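Local atomic coordinates of alpha-L-rhamnosidase (Aspergillus terreus, PDB entry 6GSZ), a protein that probably hydrolyses terminal non-reducing alpha-L-rhamnose residues of alpha-L-rhamnosides, as a calcium-binding glycoside hydrolase. Residues A[606-611]-A[663-668]; A[672-677]-A[707-712]. All blocks are in the same frame, centred on the assembly; numbering follows the deposited sequence. Where two conformers were deposited one is given.

Interaction 1: residues A[606-611]-A[663-668]; sequences LLHSTD and LYFDLF. With CA (calcium ion), chain Q; NAG (2-acetamido-2-deoxy-beta-D-glucopyranose), chain C; MAN (alpha-D-mannopyranose), chain B.
The imidazole of His-608 lies almost flat on the phenyl ring of Phe-665 in an offset stack, with planes 11° apart and ring centroids 4.2 Å from each other. The slip between the rings brings the beta carbon into play: His-608 CB sits over the middle of the phenyl face, 3.5 Å from the Phe-665 ring centroid, in a CH-pi contact. The imidazole itself is displaced toward one side of the phenyl ring, where His-608 CG meets Phe-665 CE1 at 3.3 Å. With CG anti to the backbone N (chi1 179°), the imidazole projects from helix 598-619 over the CE1 side of the phenyl ring, leaving CB over its centre. Tyr-605 packs edge-to-face with Phe-665. One helical position before the histidine, Leu-607 adds a looser aliphatic contact, its CG 4.0 Å from Leu-667 CD2; Leu-607 also packs on helix 623-644.

Two glycan sugars border the contact. Asp-611 OD2 accepts a hydrogen bond of 2.9 Å from N2 of an N-acetylglucosamine, whose methyl carbon C8 also approaches the imidazole obliquely. On the other segment, the calcium ion is bound by Asp-666 O at 2.3 Å, by O2 and O3 of a mannose and by four waters; one of these waters also donates to Phe-665 O. Asp-666 itself has positive phi (61°), which turns the chain out of helix 656-664 and fits a Schellman motif. The whole is thus a helix C-terminus packed through an aromatic stack against a neighbouring helix of the six-hairpin glycosidase domain, with sugars of attached glycans and a calcium ion beside it.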
loop_
_atom_site.group_PDB
_atom_site.type_symbol
_atom_site.label_atom_id
_atom_site.label_comp_id
_atom_site.label_asym_id
_atom_site.label_seq_id
_atom_site.Cartn_x
_atom_site.Cartn_y
_atom_site.Cartn_z
ATOM N N LEU A 606 18.819 7.018 14.811
ATOM C CA LEU A 606 19.859 7.750 14.074
ATOM C C LEU A 606 21.002 6.790 13.709
ATOM O O LEU A 606 21.474 6.813 12.576
ATOM C CB LEU A 606 20.349 8.942 14.907
ATOM C CG LEU A 606 21.706 9.524 14.508
ATOM C CD1 LEU A 606 21.683 10.069 13.100
ATOM C CD2 LEU A 606 22.167 10.577 15.500
ATOM N N LEU A 607 21.447 5.989 14.673
ATOM C CA LEU A 607 22.489 5.010 14.393
ATOM C C LEU A 607 22.007 4.025 13.311
ATOM O O LEU A 607 22.738 3.704 12.393
ATOM C CB LEU A 607 22.863 4.280 15.681
ATOM C CG LEU A 607 24.004 4.864 16.506
ATOM C CD1 LEU A 607 25.295 4.800 15.748
ATOM C CD2 LEU A 607 23.794 6.259 16.947
ATOM N N HIS A 608 20.758 3.556 13.454
ATOM C CA HIS A 608 20.195 2.605 12.483
ATOM C C HIS A 608 20.174 3.230 11.069
ATOM O O HIS A 608 20.508 2.572 10.056
ATOM C CB HIS A 608 18.825 2.112 12.944
ATOM C CG HIS A 608 18.187 1.178 12.004
ATOM N ND1 HIS A 608 18.789 0.006 11.605
ATOM C CD2 HIS A 608 16.966 1.219 11.450
ATOM C CE1 HIS A 608 17.950 -0.636 10.795
ATOM N NE2 HIS A 608 16.800 0.100 10.712
ATOM N N SER A 609 19.704 4.485 10.948
ATOM C CA SER A 609 19.718 5.122 9.633
ATOM C C SER A 609 21.135 5.277 9.064
ATOM O O SER A 609 21.334 5.190 7.845
ATOM C CB SER A 609 19.017 6.451 9.709
ATOM O OG SER A 609 17.613 6.289 9.531
ATOM N N THR A 610 22.095 5.594 9.952
ATOM C CA THR A 610 23.467 5.754 9.498
ATOM C C THR A 610 24.016 4.424 8.961
ATOM O O THR A 610 24.717 4.414 7.921
ATOM C CB THR A 610 24.351 6.346 10.623
ATOM O OG1 THR A 610 23.714 7.543 11.104
ATOM C CG2 THR A 610 25.765 6.631 10.158
ATOM N N ASP A 611 23.653 3.335 9.658
ATOM C CA ASP A 611 24.063 1.987 9.274
ATOM C C ASP A 611 23.428 1.609 7.917
ATOM O O ASP A 611 24.100 1.169 6.958
ATOM C CB ASP A 611 23.611 1.024 10.353
ATOM C CG ASP A 611 24.127 -0.392 10.239
ATOM O OD1 ASP A 611 25.273 -0.561 9.816
ATOM O OD2 ASP A 611 23.380 -1.298 10.653
ATOM N N LEU A 663 19.816 -3.799 21.185
ATOM C CA LEU A 663 20.069 -5.176 20.818
ATOM C C LEU A 663 19.954 -5.365 19.306
ATOM O O LEU A 663 20.837 -5.941 18.670
ATOM C CB LEU A 663 19.115 -6.106 21.564
ATOM C CG LEU A 663 19.435 -6.288 23.053
ATOM C CD1 LEU A 663 18.291 -7.012 23.755
ATOM C CD2 LEU A 663 20.742 -7.038 23.234
ATOM N N TYR A 664 18.876 -4.876 18.693
ATOM C CA TYR A 664 18.692 -5.117 17.261
ATOM C C TYR A 664 19.706 -4.310 16.438
ATOM O O TYR A 664 20.163 -4.762 15.362
ATOM C CB TYR A 664 17.270 -4.744 16.832
ATOM C CG TYR A 664 16.903 -5.327 15.504
ATOM C CD1 TYR A 664 16.695 -6.680 15.372
ATOM C CD2 TYR A 664 16.849 -4.536 14.370
ATOM C CE1 TYR A 664 16.424 -7.242 14.138
ATOM C CE2 TYR A 664 16.576 -5.079 13.127
ATOM C CZ TYR A 664 16.340 -6.440 13.021
ATOM O OH TYR A 664 16.096 -7.036 11.830
ATOM N N PHE A 665 20.030 -3.094 16.917
ATOM C CA PHE A 665 20.918 -2.187 16.206
ATOM C C PHE A 665 22.405 -2.400 16.559
ATOM O O PHE A 665 23.268 -1.697 16.027
ATOM C CB PHE A 665 20.496 -0.731 16.433
ATOM C CG PHE A 665 19.104 -0.347 15.953
ATOM C CD1 PHE A 665 18.435 -1.027 14.949
ATOM C CD2 PHE A 665 18.470 0.718 16.553
ATOM C CE1 PHE A 665 17.169 -0.633 14.535
ATOM C CE2 PHE A 665 17.202 1.104 16.165
ATOM C CZ PHE A 665 16.559 0.421 15.163
ATOM N N ASP A 666 22.684 -3.361 17.448
ATOM C CA ASP A 666 24.065 -3.806 17.796
ATOM C C ASP A 666 24.875 -2.633 18.378
ATOM O O ASP A 666 25.983 -2.314 17.932
ATOM C CB ASP A 666 24.763 -4.458 16.596
ATOM C CG ASP A 666 24.130 -5.743 16.115
ATOM O OD1 ASP A 666 23.881 -6.632 16.960
ATOM O OD2 ASP A 666 23.940 -5.875 14.891
ATOM N N LEU A 667 24.330 -2.002 19.427
ATOM C CA LEU A 667 24.910 -0.781 19.990
ATOM C C LEU A 667 25.636 -1.010 21.332
ATOM O O LEU A 667 26.166 -0.061 21.875
ATOM C CB LEU A 667 23.803 0.272 20.186
ATOM C CG LEU A 667 23.074 0.665 18.899
ATOM C CD1 LEU A 667 22.034 1.743 19.153
ATOM C CD2 LEU A 667 24.057 1.130 17.840
ATOM N N PHE A 668 25.685 -2.253 21.831
ATOM C CA PHE A 668 26.420 -2.546 23.079
ATOM C C PHE A 668 27.902 -2.614 22.747
ATOM O O PHE A 668 28.278 -2.929 21.621
ATOM C CB PHE A 668 25.927 -3.841 23.738
ATOM C CG PHE A 668 24.588 -3.689 24.401
ATOM C CD1 PHE A 668 24.479 -3.216 25.696
ATOM C CD2 PHE A 668 23.420 -3.955 23.696
ATOM C CE1 PHE A 668 23.236 -3.001 26.273
ATOM C CE2 PHE A 668 22.188 -3.751 24.293
ATOM C CZ PHE A 668 22.096 -3.315 25.586
HETATM CA CA CA Q . 27.804 -1.954 16.527
HETATM C C1 NAG C . 24.944 -3.373 7.300
HETATM C C2 NAG C . 23.927 -4.136 8.129
HETATM C C3 NAG C . 24.617 -4.786 9.339
HETATM C C4 NAG C . 25.819 -5.587 8.881
HETATM C C5 NAG C . 26.723 -4.736 7.999
HETATM C C6 NAG C . 27.912 -5.511 7.437
HETATM C C7 NAG C . 21.585 -3.478 8.301
HETATM C C8 NAG C . 20.643 -2.434 8.832
HETATM N N2 NAG C . 22.874 -3.259 8.543
HETATM O O3 NAG C . 23.678 -5.631 10.003
HETATM O O4 NAG C . 26.551 -5.940 10.073
HETATM O O5 NAG C . 25.949 -4.247 6.894
HETATM O O6 NAG C . 27.476 -6.632 6.627
HETATM O O7 NAG C . 21.197 -4.432 7.662
HETATM C C1 MAN B . 29.434 -6.173 15.833
HETATM C C2 MAN B . 29.386 -4.630 15.792
HETATM C C3 MAN B . 29.979 -4.151 17.150
HETATM C C4 MAN B . 29.353 -4.872 18.368
HETATM C C5 MAN B . 29.412 -6.395 18.195
HETATM C C6 MAN B . 28.816 -7.179 19.376
HETATM O O2 MAN B . 28.068 -4.036 15.424
HETATM O O3 MAN B . 29.888 -2.705 17.245
HETATM O O4 MAN B . 30.040 -4.600 19.606
HETATM O O5 MAN B . 28.741 -6.715 16.978
HETATM O O6 MAN B . 27.529 -6.674 19.759
HETATM O O HOH W 1 26.005 -1.854 15.066
HETATM O O HOH W 2 28.390 -1.557 19.185
HETATM O O HOH W 3 28.935 -1.816 14.346
HETATM O O HOH W 4 28.331 0.021 16.321
#

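Interaction 2: residues A[672-677]-A[707-712]; sequences EQAQSA and SKYGES
With CG turned roughly anti to its carbonyl carbon (chi1 -85°), the Tyr-709 side chain leaves the end of helix 699-708 toward helix 671-687, where its hydroxyl end meets Ala-674. In the conformer described, one of two modelled for Tyr-709, the OH of Tyr-709 lies 3.3 Å from Ala-674 CB. The ring carbon behind it, Tyr-709 CZ, is 4.1 Å from the same Ala-674 CB; the methyl approaches the ring obliquely. Gln-675 comes to another part of the ring: its CG lies near the ring plane, 4.2 Å from Tyr-709 CE1 at the edge. The contact is therefore small and apolar in the main, with one tyrosine set against two successive residues of a helix.

Tyr-709 is the first residue to leave helical geometry, and Gly-710 follows with a positive phi of 76° as the C-prime residue of a Schellman motif. Its N bonds back to Ser-707 O at 3.0 Å. Across this turn, Ser-707 OG and Ser-712 OG share a hydrogen bond of 2.7 Å, joining the end of one helix to the start of the next.

Glu-711, at the N-cap position of helix 712-719, forms a salt bridge with Lys-679 of helix 671-687. Tyr-709 also touches Leu-663 of helix 656-664, while Ser-707 and Ser-712 pack on Val-774 of helix 768-775.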
loop_
_atom_site.group_PDB
_atom_site.type_symbol
_atom_site.label_atom_id
_atom_site.label_comp_id
_atom_site.label_asym_id
_atom_site.label_seq_id
_atom_site.Cartn_x
_atom_site.Cartn_y
_atom_site.Cartn_z
ATOM N N GLU A 672 29.239 -9.787 24.932
ATOM C CA GLU A 672 28.854 -10.197 26.300
ATOM C C GLU A 672 27.758 -9.298 27.005
ATOM O O GLU A 672 26.784 -9.652 27.794
ATOM C CB GLU A 672 30.133 -10.374 27.127
ATOM C CG GLU A 672 30.991 -11.558 26.664
ATOM C CD GLU A 672 31.775 -11.402 25.356
ATOM O OE1 GLU A 672 32.128 -10.247 24.975
ATOM O OE2 GLU A 672 32.060 -12.458 24.713
ATOM N N GLN A 673 27.986 -8.005 26.798
ATOM C CA GLN A 673 27.030 -7.005 27.350
ATOM C C GLN A 673 25.707 -7.119 26.592
ATOM O O GLN A 673 24.665 -6.969 27.229
ATOM C CB GLN A 673 27.621 -5.590 27.301
ATOM C CG GLN A 673 28.659 -5.350 28.391
ATOM C CD GLN A 673 28.716 -3.909 28.822
ATOM O OE1 GLN A 673 28.278 -3.008 28.104
ATOM N NE2 GLN A 673 29.275 -3.689 30.008
ATOM N N ALA A 674 25.771 -7.382 25.274
ATOM C CA ALA A 674 24.550 -7.575 24.498
ATOM C C ALA A 674 23.834 -8.846 24.962
ATOM O O ALA A 674 22.639 -8.849 25.185
ATOM C CB ALA A 674 24.857 -7.638 23.023
ATOM N N GLN A 675 24.580 -9.951 25.154
ATOM C CA GLN A 675 23.942 -11.198 25.570
ATOM C C GLN A 675 23.286 -11.011 26.965
ATOM O O GLN A 675 22.201 -11.526 27.232
ATOM C CB GLN A 675 24.962 -12.358 25.599
ATOM C CG GLN A 675 25.466 -12.767 24.216
ATOM C CD GLN A 675 26.725 -13.621 24.162
ATOM O OE1 GLN A 675 27.260 -14.089 25.174
ATOM N NE2 GLN A 675 27.232 -13.825 22.950
ATOM N N SER A 676 23.958 -10.305 27.882
ATOM C CA SER A 676 23.406 -10.035 29.207
ATOM C C SER A 676 22.109 -9.231 29.073
ATOM O O SER A 676 21.133 -9.531 29.746
ATOM C CB SER A 676 24.404 -9.304 30.103
ATOM O OG SER A 676 25.487 -10.159 30.403
ATOM N N ALA A 677 22.132 -8.210 28.199
ATOM C CA ALA A 677 20.929 -7.364 27.963
ATOM C C ALA A 677 19.767 -8.206 27.405
ATOM O O ALA A 677 18.593 -8.033 27.806
ATOM C CB ALA A 677 21.330 -6.225 27.076
ATOM N N SER A 707 14.496 -13.381 18.584
ATOM C CA SER A 707 14.992 -14.502 17.776
ATOM C C SER A 707 16.486 -14.340 17.462
ATOM O O SER A 707 17.221 -15.327 17.451
ATOM C CB SER A 707 14.181 -14.650 16.506
ATOM O OG SER A 707 12.846 -15.020 16.822
ATOM N N LYS A 708 16.973 -13.121 17.240
ATOM C CA LYS A 708 18.383 -12.841 16.951
ATOM C C LYS A 708 19.261 -13.394 18.084
ATOM O O LYS A 708 20.382 -13.869 17.818
ATOM C CB LYS A 708 18.584 -11.327 16.810
ATOM C CG LYS A 708 20.021 -10.843 16.654
ATOM C CD LYS A 708 20.080 -9.350 16.414
ATOM C CE LYS A 708 21.490 -8.817 16.254
ATOM N NZ LYS A 708 21.472 -7.452 15.685
ATOM N N TYR A 709 18.733 -13.403 19.316
ATOM C CA TYR A 709 19.469 -13.848 20.525
ATOM C C TYR A 709 19.013 -15.214 21.025
ATOM O O TYR A 709 19.336 -15.613 22.176
ATOM C CB TYR A 709 19.353 -12.780 21.613
ATOM C CG TYR A 709 20.421 -11.768 21.364
ATOM C CD1 TYR A 709 21.724 -12.038 21.729
ATOM C CD2 TYR A 709 20.166 -10.645 20.606
ATOM C CE1 TYR A 709 22.747 -11.157 21.437
ATOM C CE2 TYR A 709 21.174 -9.755 20.297
ATOM C CZ TYR A 709 22.465 -10.009 20.723
ATOM O OH TYR A 709 23.444 -9.144 20.390
ATOM N N GLY A 710 18.334 -15.969 20.150
ATOM C CA GLY A 710 17.969 -17.358 20.457
ATOM C C GLY A 710 16.809 -17.490 21.419
ATOM O O GLY A 710 16.607 -18.557 22.034
ATOM N N GLU A 711 16.007 -16.416 21.521
ATOM C CA GLU A 711 14.918 -16.387 22.484
ATOM C C GLU A 711 13.551 -16.423 21.783
ATOM O O GLU A 711 12.605 -15.764 22.246
ATOM C CB GLU A 711 15.062 -15.164 23.376
ATOM C CG GLU A 711 16.384 -15.100 24.116
ATOM C CD GLU A 711 16.540 -16.045 25.290
ATOM O OE1 GLU A 711 15.525 -16.676 25.698
ATOM O OE2 GLU A 711 17.679 -16.107 25.826
ATOM N N SER A 712 13.431 -17.197 20.698
ATOM C CA SER A 712 12.153 -17.356 20.029
ATOM C C SER A 712 11.059 -17.888 20.965
ATOM O O SER A 712 9.907 -17.541 20.787
ATOM C CB SER A 712 12.241 -18.194 18.756
ATOM O OG SER A 712 13.043 -17.572 17.769
#

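Along the chain, interaction 1 comes first: helix 598-619 runs out, helix 623-644 follows, and the end of helix 656-664 returns to helix 598-619, closing a loop of 51 residues. Interaction 2 then opens on helix 671-687 and closes after 29 intervening residues at the turn after helix 699-708. The two loops are therefore in series, neither nested nor crossed, although their centres lie only 15 Å apart. They meet directly through the salt bridge of Asp-666 OD1 with Lys-708 NZ, at 2.8 Å, and through Phe-668 packing on Ala-677. Interaction 1 thus spans the intervening helix 623-644, whereas interaction 2 joins successive helices, all within the six-hairpin glycosidase domain.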